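1-pyrroline-5-carboxylate dehydrogenase (Thermus thermophilus, PDB 1UZB) probably oxidises glutamate semialdehyde, the open-chain form of 1-pyrroline-5-carboxylate, to glutamate, as an NAD(P)-dependent member of the aldehyde dehydrogenase family. Local coordinates at residues R461-R473 and Q483-K496. Residues are numbered along the deposited sequence; the frame is centred on the assembly and turned at random.
Sequences RREFHVGNLYFNR and QPFGGFKLSGTNAK
Lys-496 NZ is gripped by three backbone carbonyls. Across the contact Lys-496 NZ donates to Gly-467 O at 2.9 Å. Within its own loop Lys-496 NZ donates to Pro-484 O at 2.8 Å and, in the carbonyl plane, to Gly-486 O. Its chain bends at chi2 (-63°), which brings NZ back to this cluster. The Asn-468 amide lies beside it. Asn-468 OD1 accepts a nearly straight bond from Gly-486 N at 3.1 Å. Asn-468 ND2 donates to Pro-484 O at 2.9 Å, reaching that oxygen from the face opposite Lys-496 NZ. These two bonds fix the amide's rotation. The other end of the contact is aromatic. Phe-488 CD1 sits over the centre of the His-465 ring in an offset stack, centroids 4.3 Å apart and planes at 27°. Gly-467 CA makes a CH-pi contact over the Phe-488 face. Two waters bridge Arg-473 and Gln-483, one through a weak bond to Arg-473 NH1. Arg-473 also pairs with Glu-165 of the second subunit, and Gln-483 OE1 bonds Leu-479 N. Strand 468-471 pairs in parallel with a strand of that subunit, so the sheet crosses the interface. The bonds found for the buried ammonium go to backbone carbonyl oxygens. Their dipoles probably stabilise its charge, and the bonds of Lys-496 and Asn-468 join loop 483-496 to the start of strand 468-471.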
loop_
_atom_site.group_PDB
_atom_site.type_symbol
_atom_site.label_atom_id
_atom_site.label_comp_id
_atom_site.label_asym_id
_atom_site.label_seq_id
_atom_site.Cartn_x
_atom_site.Cartn_y
_atom_site.Cartn_z
ATOM N N ARG A 461 2.365 10.095 -29.834
ATOM C CA ARG A 461 2.412 9.194 -28.688
ATOM C C ARG A 461 1.534 7.978 -28.960
ATOM O O ARG A 461 1.849 6.866 -28.539
ATOM C CB ARG A 461 1.926 9.916 -27.424
ATOM C CG ARG A 461 1.923 9.057 -26.155
ATOM C CD ARG A 461 1.447 9.866 -24.949
ATOM N NE ARG A 461 2.307 11.025 -24.732
ATOM C CZ ARG A 461 3.393 11.025 -23.965
ATOM N NH1 ARG A 461 3.756 9.927 -23.311
ATOM N NH2 ARG A 461 4.146 12.112 -23.891
ATOM N N ARG A 462 0.438 8.202 -29.678
ATOM C CA ARG A 462 -0.499 7.134 -29.994
ATOM C C ARG A 462 -0.243 6.418 -31.320
ATOM O O ARG A 462 -0.544 5.230 -31.442
ATOM C CB ARG A 462 -1.934 7.680 -30.025
ATOM C CG ARG A 462 -2.377 8.431 -28.778
ATOM C CD ARG A 462 -3.874 8.727 -28.819
ATOM N NE ARG A 462 -4.264 9.502 -29.997
ATOM C CZ ARG A 462 -4.041 10.804 -30.150
ATOM N NH1 ARG A 462 -3.427 11.493 -29.198
ATOM N NH2 ARG A 462 -4.432 11.419 -31.260
ATOM N N GLU A 463 0.327 7.123 -32.297
ATOM C CA GLU A 463 0.517 6.536 -33.624
ATOM C C GLU A 463 1.907 6.383 -34.242
ATOM O O GLU A 463 2.031 5.736 -35.280
ATOM C CB GLU A 463 -0.384 7.277 -34.616
ATOM C CG GLU A 463 -1.871 7.169 -34.301
ATOM C CD GLU A 463 -2.383 5.743 -34.388
ATOM O OE1 GLU A 463 -2.254 5.135 -35.471
ATOM O OE2 GLU A 463 -2.917 5.231 -33.378
ATOM N N PHE A 464 2.939 6.982 -33.656
ATOM C CA PHE A 464 4.300 6.828 -34.188
ATOM C C PHE A 464 4.702 5.471 -33.599
ATOM O O PHE A 464 5.084 5.379 -32.427
ATOM C CB PHE A 464 5.193 7.950 -33.651
ATOM C CG PHE A 464 6.514 8.100 -34.373
ATOM C CD1 PHE A 464 7.171 7.001 -34.930
ATOM C CD2 PHE A 464 7.141 9.345 -34.420
ATOM C CE1 PHE A 464 8.437 7.147 -35.513
ATOM C CE2 PHE A 464 8.404 9.494 -35.001
ATOM C CZ PHE A 464 9.049 8.394 -35.543
ATOM N N HIS A 465 4.615 4.424 -34.417
ATOM C CA HIS A 465 4.851 3.058 -33.952
ATOM C C HIS A 465 6.278 2.577 -33.740
ATOM O O HIS A 465 6.815 1.793 -34.526
ATOM C CB HIS A 465 4.105 2.078 -34.873
ATOM C CG HIS A 465 3.815 0.750 -34.242
ATOM N ND1 HIS A 465 3.054 0.620 -33.099
ATOM C CD2 HIS A 465 4.177 -0.507 -34.598
ATOM C CE1 HIS A 465 2.960 -0.659 -32.778
ATOM N NE2 HIS A 465 3.633 -1.363 -33.670
ATOM N N VAL A 466 6.879 3.040 -32.648
ATOM C CA VAL A 466 8.228 2.639 -32.273
ATOM C C VAL A 466 8.206 2.347 -30.777
ATOM O O VAL A 466 7.391 2.906 -30.041
ATOM C CB VAL A 466 9.276 3.742 -32.580
ATOM C CG1 VAL A 466 9.397 3.939 -34.086
ATOM C CG2 VAL A 466 8.892 5.039 -31.901
ATOM N N GLY A 467 9.100 1.471 -30.332
ATOM C CA GLY A 467 9.139 1.110 -28.925
ATOM C C GLY A 467 9.676 2.182 -27.997
ATOM O O GLY A 467 9.346 2.195 -26.810
ATOM N N ASN A 468 10.516 3.067 -28.526
ATOM C CA ASN A 468 11.103 4.152 -27.741
ATOM C C ASN A 468 10.967 5.446 -28.524
ATOM O O ASN A 468 11.668 5.666 -29.518
ATOM C CB ASN A 468 12.580 3.871 -27.439
ATOM C CG ASN A 468 12.761 2.853 -26.329
ATOM O OD1 ASN A 468 12.617 1.641 -26.534
ATOM N ND2 ASN A 468 13.062 3.346 -25.131
ATOM N N LEU A 469 10.062 6.298 -28.052
ATOM C CA LEU A 469 9.756 7.571 -28.692
ATOM C C LEU A 469 10.181 8.739 -27.808
ATOM O O LEU A 469 9.968 8.713 -26.599
ATOM C CB LEU A 469 8.253 7.620 -28.965
ATOM C CG LEU A 469 7.622 8.815 -29.684
ATOM C CD1 LEU A 469 8.224 8.993 -31.071
ATOM C CD2 LEU A 469 6.119 8.583 -29.781
ATOM N N TYR A 470 10.770 9.763 -28.418
ATOM C CA TYR A 470 11.253 10.921 -27.676
ATOM C C TYR A 470 10.783 12.230 -28.294
ATOM O O TYR A 470 10.845 12.403 -29.521
ATOM C CB TYR A 470 12.781 10.919 -27.634
ATOM C CG TYR A 470 13.379 9.631 -27.121
ATOM C CD1 TYR A 470 13.563 8.533 -27.965
ATOM C CD2 TYR A 470 13.755 9.506 -25.786
ATOM C CE1 TYR A 470 14.111 7.336 -27.484
ATOM C CE2 TYR A 470 14.300 8.329 -25.299
ATOM C CZ TYR A 470 14.478 7.247 -26.148
ATOM O OH TYR A 470 15.029 6.083 -25.659
ATOM N N PHE A 471 10.327 13.154 -27.449
ATOM C CA PHE A 471 9.857 14.450 -27.920
ATOM C C PHE A 471 10.779 15.589 -27.492
ATOM O O PHE A 471 11.087 15.750 -26.306
ATOM C CB PHE A 471 8.445 14.753 -27.407
ATOM C CG PHE A 471 7.409 13.754 -27.824
ATOM C CD1 PHE A 471 7.516 13.064 -29.029
ATOM C CD2 PHE A 471 6.295 13.531 -27.022
ATOM C CE1 PHE A 471 6.526 12.169 -29.427
ATOM C CE2 PHE A 471 5.300 12.641 -27.409
ATOM C CZ PHE A 471 5.414 11.956 -28.617
ATOM N N ASN A 472 11.204 16.376 -28.475
ATOM C CA ASN A 472 12.067 17.529 -28.262
ATOM C C ASN A 472 13.394 17.241 -27.575
ATOM O O ASN A 472 13.875 18.022 -26.753
ATOM C CB ASN A 472 11.277 18.627 -27.542
ATOM C CG ASN A 472 10.144 19.155 -28.402
ATOM O OD1 ASN A 472 10.328 19.373 -29.604
ATOM N ND2 ASN A 472 8.974 19.354 -27.809
ATOM N N ARG A 473 13.987 16.113 -27.957
ATOM C CA ARG A 473 15.281 15.679 -27.454
ATOM C C ARG A 473 15.827 14.561 -28.342
ATOM O O ARG A 473 15.112 14.024 -29.188
ATOM C CB ARG A 473 15.182 15.187 -26.008
ATOM C CG ARG A 473 14.147 14.106 -25.776
ATOM C CD ARG A 473 14.567 13.193 -24.639
ATOM N NE ARG A 473 15.610 12.273 -25.082
ATOM C CZ ARG A 473 16.286 11.447 -24.288
ATOM N NH1 ARG A 473 16.044 11.418 -22.985
ATOM N NH2 ARG A 473 17.192 10.630 -24.810
ATOM N N GLN A 483 13.908 4.643 -19.353
ATOM C CA GLN A 483 13.333 4.332 -20.650
ATOM C C GLN A 483 13.502 2.875 -21.070
ATOM O O GLN A 483 14.496 2.519 -21.709
ATOM C CB GLN A 483 13.951 5.242 -21.720
ATOM C CG GLN A 483 13.567 6.709 -21.584
ATOM C CD GLN A 483 14.752 7.629 -21.326
ATOM O OE1 GLN A 483 15.916 7.229 -21.425
ATOM N NE2 GLN A 483 14.456 8.878 -21.001
ATOM N N PRO A 484 12.542 2.008 -20.696
ATOM C CA PRO A 484 12.617 0.590 -21.072
ATOM C C PRO A 484 12.968 0.555 -22.558
ATOM O O PRO A 484 12.282 1.176 -23.370
ATOM C CB PRO A 484 11.205 0.096 -20.793
ATOM C CG PRO A 484 10.828 0.886 -19.573
ATOM C CD PRO A 484 11.341 2.280 -19.886
ATOM N N PHE A 485 14.021 -0.173 -22.915
ATOM C CA PHE A 485 14.483 -0.188 -24.301
ATOM C C PHE A 485 14.206 -1.453 -25.110
ATOM O O PHE A 485 14.615 -2.547 -24.736
ATOM C CB PHE A 485 15.985 0.113 -24.326
ATOM C CG PHE A 485 16.519 0.371 -25.698
ATOM C CD1 PHE A 485 16.224 1.559 -26.359
ATOM C CD2 PHE A 485 17.285 -0.589 -26.352
ATOM C CE1 PHE A 485 16.685 1.786 -27.653
ATOM C CE2 PHE A 485 17.749 -0.369 -27.647
ATOM C CZ PHE A 485 17.447 0.817 -28.295
ATOM N N GLY A 486 13.525 -1.286 -26.237
ATOM C CA GLY A 486 13.196 -2.419 -27.086
ATOM C C GLY A 486 12.157 -1.969 -28.088
ATOM O O GLY A 486 11.347 -1.088 -27.789
ATOM N N GLY A 487 12.140 -2.594 -29.260
ATOM C CA GLY A 487 11.210 -2.161 -30.285
ATOM C C GLY A 487 10.082 -3.064 -30.721
ATOM O O GLY A 487 9.763 -4.069 -30.076
ATOM N N PHE A 488 9.488 -2.673 -31.848
ATOM C CA PHE A 488 8.365 -3.366 -32.474
ATOM C C PHE A 488 8.800 -3.870 -33.849
ATOM O O PHE A 488 9.881 -3.529 -34.346
ATOM C CB PHE A 488 7.198 -2.398 -32.711
ATOM C CG PHE A 488 6.680 -1.718 -31.474
ATOM C CD1 PHE A 488 6.142 -0.435 -31.560
ATOM C CD2 PHE A 488 6.678 -2.364 -30.243
ATOM C CE1 PHE A 488 5.606 0.195 -30.439
ATOM C CE2 PHE A 488 6.142 -1.741 -29.112
ATOM C CZ PHE A 488 5.605 -0.459 -29.215
ATOM N N LYS A 489 7.939 -4.668 -34.467
ATOM C CA LYS A 489 8.188 -5.166 -35.810
ATOM C C LYS A 489 9.549 -5.839 -35.982
ATOM O O LYS A 489 9.967 -6.605 -35.117
ATOM C CB LYS A 489 7.992 -4.007 -36.798
ATOM C CG LYS A 489 6.540 -3.509 -36.813
ATOM C CD LYS A 489 6.399 -2.078 -37.306
ATOM C CE LYS A 489 6.890 -1.906 -38.729
ATOM N NZ LYS A 489 6.710 -0.488 -39.166
ATOM N N LEU A 490 10.252 -5.571 -37.080
ATOM C CA LEU A 490 11.528 -6.243 -37.272
ATOM C C LEU A 490 12.691 -5.697 -36.452
ATOM O O LEU A 490 13.856 -6.009 -36.717
ATOM C CB LEU A 490 11.869 -6.330 -38.767
ATOM C CG LEU A 490 10.904 -7.261 -39.522
ATOM C CD1 LEU A 490 11.385 -7.443 -40.957
ATOM C CD2 LEU A 490 10.806 -8.615 -38.822
ATOM N N SER A 491 12.373 -4.881 -35.449
ATOM C CA SER A 491 13.397 -4.374 -34.547
ATOM C C SER A 491 13.574 -5.390 -33.417
ATOM O O SER A 491 14.425 -5.219 -32.547
ATOM C CB SER A 491 13.008 -3.009 -33.980
ATOM O OG SER A 491 13.161 -2.019 -34.981
ATOM N N GLY A 492 12.766 -6.448 -33.428
ATOM C CA GLY A 492 12.925 -7.465 -32.406
ATOM C C GLY A 492 11.687 -7.985 -31.713
ATOM O O GLY A 492 10.559 -7.753 -32.147
ATOM N N THR A 493 11.917 -8.686 -30.609
ATOM C CA THR A 493 10.851 -9.294 -29.823
ATOM C C THR A 493 10.318 -8.437 -28.671
ATOM O O THR A 493 9.551 -8.923 -27.845
ATOM C CB THR A 493 11.319 -10.651 -29.266
ATOM O OG1 THR A 493 12.610 -10.495 -28.664
ATOM C CG2 THR A 493 11.415 -11.676 -30.382
ATOM N N ASN A 494 10.717 -7.170 -28.627
ATOM C CA ASN A 494 10.266 -6.239 -27.593
ATOM C C ASN A 494 10.679 -6.639 -26.180
ATOM O O ASN A 494 9.921 -6.450 -25.228
ATOM C CB ASN A 494 8.736 -6.060 -27.659
ATOM C CG ASN A 494 8.251 -4.834 -26.891
ATOM O OD1 ASN A 494 7.488 -4.949 -25.933
ATOM N ND2 ASN A 494 8.693 -3.654 -27.317
ATOM N N ALA A 495 11.870 -7.217 -26.044
ATOM C CA ALA A 495 12.374 -7.578 -24.724
ATOM C C ALA A 495 12.920 -6.254 -24.201
ATOM O O ALA A 495 14.003 -5.819 -24.592
ATOM C CB ALA A 495 13.494 -8.608 -24.838
ATOM N N LYS A 496 12.152 -5.603 -23.336
ATOM C CA LYS A 496 12.530 -4.306 -22.792
ATOM C C LYS A 496 13.666 -4.353 -21.779
ATOM O O LYS A 496 13.474 -4.756 -20.632
ATOM C CB LYS A 496 11.301 -3.640 -22.169
ATOM C CG LYS A 496 10.283 -3.117 -23.184
ATOM C CD LYS A 496 10.906 -2.026 -24.054
ATOM C CE LYS A 496 9.884 -1.012 -24.543
ATOM N NZ LYS A 496 10.543 0.092 -25.297
HETATM O O HOH W 1 6.980 1.783 -37.244
HETATM O O HOH W 2 17.791 9.001 -22.453
HETATM O O HOH W 3 16.412 10.894 -20.045
#